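Local coordinates for decapping nuclease RAI1 (Candida albicans, PDB 5BUD), which removes NAD caps from RNA, also acts on 5'-triphosphate and methylguanosine-capped ends, uses divalent metal ions, and binds, stabilises and stimulates the exoribonuclease RAT1, at residues A[134-138]-A[139-143]; A[352-355]-A[356-359]. All blocks are in the same frame, centred on the assembly; numbering follows the deposited sequence.

Contact 1 of 2, residues A[134-138]-A[139-143]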
loop_
_atom_site.group_PDB
_atom_site.type_symbol
_atom_site.label_atom_id
_atom_site.label_comp_id
_atom_site.label_asym_id
_atom_site.label_seq_id
_atom_site.Cartn_x
_atom_site.Cartn_y
_atom_site.Cartn_z
ATOM N N ILE A 134 -13.779 2.618 4.177
ATOM C CA ILE A 134 -13.287 1.297 4.515
ATOM C C ILE A 134 -11.916 1.388 5.182
ATOM O O ILE A 134 -11.004 2.029 4.658
ATOM C CB ILE A 134 -13.275 0.358 3.270
ATOM C CG1 ILE A 134 -14.664 0.220 2.652
ATOM C CG2 ILE A 134 -12.821 -1.042 3.656
ATOM C CD1 ILE A 134 -14.704 -0.666 1.404
ATOM N N LYS A 135 -11.804 0.796 6.369
ATOM C CA LYS A 135 -10.572 0.765 7.102
ATOM C C LYS A 135 -10.376 -0.599 7.687
ATOM O O LYS A 135 -11.299 -1.433 7.746
ATOM C CB LYS A 135 -10.531 1.824 8.240
ATOM C CG LYS A 135 -11.175 1.391 9.539
ATOM C CD LYS A 135 -11.150 2.481 10.614
ATOM C CE LYS A 135 -9.773 2.722 11.186
ATOM N NZ LYS A 135 -9.430 1.672 12.150
ATOM N N SER A 136 -9.145 -0.838 8.093
ATOM C CA SER A 136 -8.791 -2.113 8.651
ATOM C C SER A 136 -9.178 -2.149 10.113
ATOM O O SER A 136 -9.242 -1.102 10.794
ATOM C CB SER A 136 -7.274 -2.339 8.514
ATOM O OG SER A 136 -6.944 -3.653 8.963
ATOM N N ASP A 137 -9.405 -3.357 10.595
ATOM C CA ASP A 137 -9.563 -3.592 12.004
ATOM C C ASP A 137 -8.197 -3.509 12.666
ATOM O O ASP A 137 -7.430 -4.485 12.704
ATOM C CB ASP A 137 -10.263 -4.931 12.226
ATOM C CG ASP A 137 -10.547 -5.218 13.691
ATOM O OD1 ASP A 137 -9.846 -4.721 14.607
ATOM O OD2 ASP A 137 -11.482 -5.975 13.911
ATOM N N ASP A 138 -7.916 -2.331 13.211
ATOM C CA ASP A 138 -6.645 -2.047 13.871
ATOM C C ASP A 138 -6.310 -2.993 15.012
ATOM O O ASP A 138 -5.177 -3.462 15.103
ATOM C CB ASP A 138 -6.619 -0.607 14.376
ATOM C CG ASP A 138 -6.590 0.391 13.245
ATOM O OD1 ASP A 138 -6.122 0.009 12.139
ATOM O OD2 ASP A 138 -7.039 1.548 13.468
ATOM N N GLU A 139 -7.287 -3.302 15.859
ATOM C CA GLU A 139 -7.013 -4.148 17.020
ATOM C C GLU A 139 -6.643 -5.566 16.592
ATOM O O GLU A 139 -5.639 -6.109 17.069
ATOM C CB GLU A 139 -8.179 -4.125 18.014
ATOM C CG GLU A 139 -8.281 -2.786 18.731
ATOM C CD GLU A 139 -9.542 -2.626 19.566
ATOM O OE1 GLU A 139 -10.218 -3.642 19.864
ATOM O OE2 GLU A 139 -9.850 -1.471 19.938
ATOM N N LEU A 140 -7.406 -6.153 15.672
ATOM C CA LEU A 140 -7.057 -7.470 15.156
ATOM C C LEU A 140 -5.676 -7.495 14.478
ATOM O O LEU A 140 -4.900 -8.422 14.694
ATOM C CB LEU A 140 -8.121 -8.028 14.193
ATOM C CG LEU A 140 -9.305 -8.777 14.804
ATOM C CD1 LEU A 140 -10.101 -9.457 13.702
ATOM C CD2 LEU A 140 -8.864 -9.788 15.870
ATOM N N ASP A 141 -5.384 -6.493 13.662
ATOM C CA ASP A 141 -4.077 -6.383 13.008
ATOM C C ASP A 141 -2.912 -6.359 14.005
ATOM O O ASP A 141 -1.931 -7.091 13.845
ATOM C CB ASP A 141 -4.019 -5.112 12.173
ATOM C CG ASP A 141 -4.778 -5.226 10.862
ATOM O OD1 ASP A 141 -5.087 -6.356 10.435
ATOM O OD2 ASP A 141 -5.050 -4.166 10.241
ATOM N N MET A 142 -3.029 -5.515 15.026
ATOM C CA MET A 142 -1.997 -5.415 16.051
ATOM C C MET A 142 -1.828 -6.751 16.770
ATOM O O MET A 142 -0.710 -7.162 17.061
ATOM C CB MET A 142 -2.321 -4.325 17.073
ATOM C CG MET A 142 -2.134 -2.900 16.580
ATOM S SD MET A 142 -0.460 -2.524 16.020
ATOM C CE MET A 142 0.554 -3.176 17.345
ATOM N N LYS A 143 -2.937 -7.421 17.050
ATOM C CA LYS A 143 -2.891 -8.703 17.744
ATOM C C LYS A 143 -2.183 -9.751 16.891
ATOM O O LYS A 143 -1.384 -10.560 17.400
ATOM C CB LYS A 143 -4.300 -9.160 18.111
ATOM C CG LYS A 143 -4.353 -10.322 19.077
ATOM C CD LYS A 143 -5.646 -11.115 18.915
ATOM C CE LYS A 143 -5.698 -11.828 17.564
ATOM N NZ LYS A 143 -6.624 -12.988 17.592
HETATM O O HOH W 1 -9.974 -2.330 16.150
HETATM O O HOH W 2 -4.375 -1.485 10.753
#

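Contact 2 of 2, residues A[352-355]-A[356-359]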
loop_
_atom_site.group_PDB
_atom_site.type_symbol
_atom_site.label_atom_id
_atom_site.label_comp_id
_atom_site.label_asym_id
_atom_site.label_seq_id
_atom_site.Cartn_x
_atom_site.Cartn_y
_atom_site.Cartn_z
ATOM N N LYS A 352 -14.974 -9.545 6.193
ATOM C CA LYS A 352 -14.005 -10.503 6.708
ATOM C C LYS A 352 -13.731 -11.596 5.681
ATOM O O LYS A 352 -14.662 -12.203 5.163
ATOM C CB LYS A 352 -14.538 -11.121 8.016
ATOM C CG LYS A 352 -13.747 -12.317 8.557
ATOM C CD LYS A 352 -14.411 -12.895 9.802
ATOM C CE LYS A 352 -13.452 -13.743 10.620
ATOM N NZ LYS A 352 -12.568 -12.931 11.502
ATOM N N TYR A 353 -12.453 -11.827 5.390
ATOM C CA TYR A 353 -12.028 -13.054 4.729
ATOM C C TYR A 353 -11.475 -13.984 5.804
ATOM O O TYR A 353 -10.523 -13.621 6.511
ATOM C CB TYR A 353 -10.965 -12.801 3.674
ATOM C CG TYR A 353 -10.382 -14.074 3.170
ATOM C CD1 TYR A 353 -11.182 -15.018 2.532
ATOM C CD2 TYR A 353 -9.042 -14.363 3.347
ATOM C CE1 TYR A 353 -10.652 -16.218 2.079
ATOM C CE2 TYR A 353 -8.506 -15.555 2.898
ATOM C CZ TYR A 353 -9.317 -16.480 2.262
ATOM O OH TYR A 353 -8.786 -17.668 1.833
ATOM N N ASP A 354 -12.110 -15.152 5.928
ATOM C CA ASP A 354 -11.787 -16.183 6.931
ATOM C C ASP A 354 -11.167 -17.372 6.184
ATOM O O ASP A 354 -11.887 -18.092 5.480
ATOM C CB ASP A 354 -13.064 -16.635 7.656
ATOM C CG ASP A 354 -12.791 -17.623 8.806
ATOM O OD1 ASP A 354 -11.774 -18.344 8.774
ATOM O OD2 ASP A 354 -13.599 -17.664 9.761
ATOM N N PRO A 355 -9.833 -17.558 6.299
ATOM C CA PRO A 355 -9.175 -18.655 5.584
ATOM C C PRO A 355 -9.515 -20.057 6.088
ATOM O O PRO A 355 -9.316 -21.016 5.348
ATOM C CB PRO A 355 -7.680 -18.423 5.824
ATOM C CG PRO A 355 -7.550 -17.126 6.546
ATOM C CD PRO A 355 -8.890 -16.766 7.101
ATOM N N VAL A 356 -9.952 -20.208 7.337
ATOM C CA VAL A 356 -10.247 -21.573 7.828
ATOM C C VAL A 356 -11.620 -21.991 7.307
ATOM O O VAL A 356 -11.766 -23.084 6.772
ATOM C CB VAL A 356 -10.086 -21.761 9.366
ATOM C CG1 VAL A 356 -8.880 -20.993 9.892
ATOM C CG2 VAL A 356 -11.341 -21.375 10.130
ATOM N N ARG A 357 -12.604 -21.099 7.397
ATOM C CA ARG A 357 -13.928 -21.371 6.858
ATOM C C ARG A 357 -14.022 -21.106 5.344
ATOM O O ARG A 357 -15.039 -21.424 4.751
ATOM C CB ARG A 357 -15.000 -20.543 7.579
ATOM C CG ARG A 357 -15.410 -21.065 8.947
ATOM C CD ARG A 357 -16.422 -20.140 9.616
ATOM N NE ARG A 357 -17.567 -19.801 8.748
ATOM C CZ ARG A 357 -17.740 -18.642 8.094
ATOM N NH1 ARG A 357 -16.856 -17.650 8.176
ATOM N NH2 ARG A 357 -18.820 -18.465 7.345
ATOM N N LYS A 358 -12.985 -20.516 4.734
ATOM C CA LYS A 358 -12.974 -20.203 3.285
ATOM C C LYS A 358 -14.185 -19.369 2.881
ATOM O O LYS A 358 -14.932 -19.734 1.969
ATOM C CB LYS A 358 -12.937 -21.472 2.404
ATOM C CG LYS A 358 -12.225 -22.690 2.956
ATOM C CD LYS A 358 -10.749 -22.474 3.176
ATOM C CE LYS A 358 -10.014 -23.786 3.467
ATOM N NZ LYS A 358 -10.048 -24.745 2.323
ATOM N N SER A 359 -14.385 -18.250 3.568
ATOM C CA SER A 359 -15.564 -17.436 3.367
ATOM C C SER A 359 -15.194 -15.958 3.306
ATOM O O SER A 359 -14.219 -15.543 3.906
ATOM C CB SER A 359 -16.557 -17.671 4.499
ATOM O OG SER A 359 -16.012 -17.305 5.747
HETATM O O HOH W 3 -15.756 -14.739 6.499
#

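Contact 1 of 2, residues A[134-138]-A[139-143]
D137 and L140 meet in an N-cap, the joint where strand 131-136 turns into helix 138-155. D137 OD1 accepts the backbone N-H of L140 at 3.0 Å; the bond is nearly straight at the hydrogen (178°), although the donor lies well above the carboxylate plane. With CG anti to the backbone N (chi1 -176°), the side chain folds over the first turn, whose amides have no earlier helical carbonyls to bond; aspartate is a common N-cap because its short carboxylate reaches them. A water 2.8 Å from the same OD1 accepts from E139 N, so two first-turn amides are served. L140 contributes carbon as well: its CG lies 3.7 Å from D137 OD2, the two side chains crossing obliquely. The regular helix pattern starts at once, with D141 N bonding D137 O and M142 N bonding D138 O. On another side of the joint, S136 OG and D141 OD2 are modelled only 2.3 Å apart, a value too short to trust in detail. The negative charges gathered here would probably suit the positive end of the helix dipole. Farther out, R350 forms a weak, long ion pair with D137 OD2, while D138 packs on L75. K135 probably steadies D138: its long chain lets NZ reach D138 OD2 at 2.7 Å in a salt bridge, above the carboxylate plane, and also donate to S136 O at 3.1 Å.

Contact 2 of 2, residues A[352-355]-A[356-359]
A chi1 of -175° in D354 turns CG anti to the amide nitrogen of its own residue and places the carboxylate over the turn, where OD1 meets the amides of V356 and R357. This aspartate begins the tight loop of a beta-hairpin joining strands 349-354 and 359-364. Its OD1 accepts two backbone amides, V356 N at 3.0 Å, which closes an Asx turn, and R357 N at 3.2 Å. Both donors come from the same face of the carboxylate, the first nearly along the C-O bond with a bent N-H angle of 136°, the second from high above the plane. Aspartate suits the place because its carboxylate reaches amides only two and three residues ahead. OD2 faces R357 NH1 at 3.6 Å, a long salt bridge in which the oxygen lies at the guanidinium edge. P355 fits next: with no N-H to offer and a fixed phi, it starts the bend readily. P355, V356 and R357 have right-handed helical backbones, whereas K358 takes a left-handed one, an unusual choice for a residue with a CB. K358 and S359 together face D354 in a G1 beta bulge. At the bulge D354 and S359 form an antiparallel hydrogen-bonded pair: D354 N donates to S359 O at 2.9 Å, and S359 N returns a bond to D354 O. The aliphatic chain of K358 folds back, its CD tight against P355 O. Behind the turn, Y353 is buried, with its OH bonded to L117 O and its side chain against L8 and L113, while K352 NZ pairs with D122. The small serine hydroxyl suits its place, S359 OG lying 3.6 Å from D354 CB and 2.7 Å from a water that donates to K352 O.

How the contacts relate
Along the chain, contact 1 comes first and makes the turn from strand 131-136 into helix 138-155. More than two hundred residues later, contact 2 closes the hairpin between strands 349-354 and 359-364. Each is a local turn, so the two run in series and neither nest nor cross. Strand 121-128 brings them together in space, pairing antiparallel with both 131-136 and 349-354. D122 on that strand serves both: it bonds the backbone of D137 and carries the charge met by K352. The contact centres are about 16 Å apart, and both lie away from the metal and substrate sites.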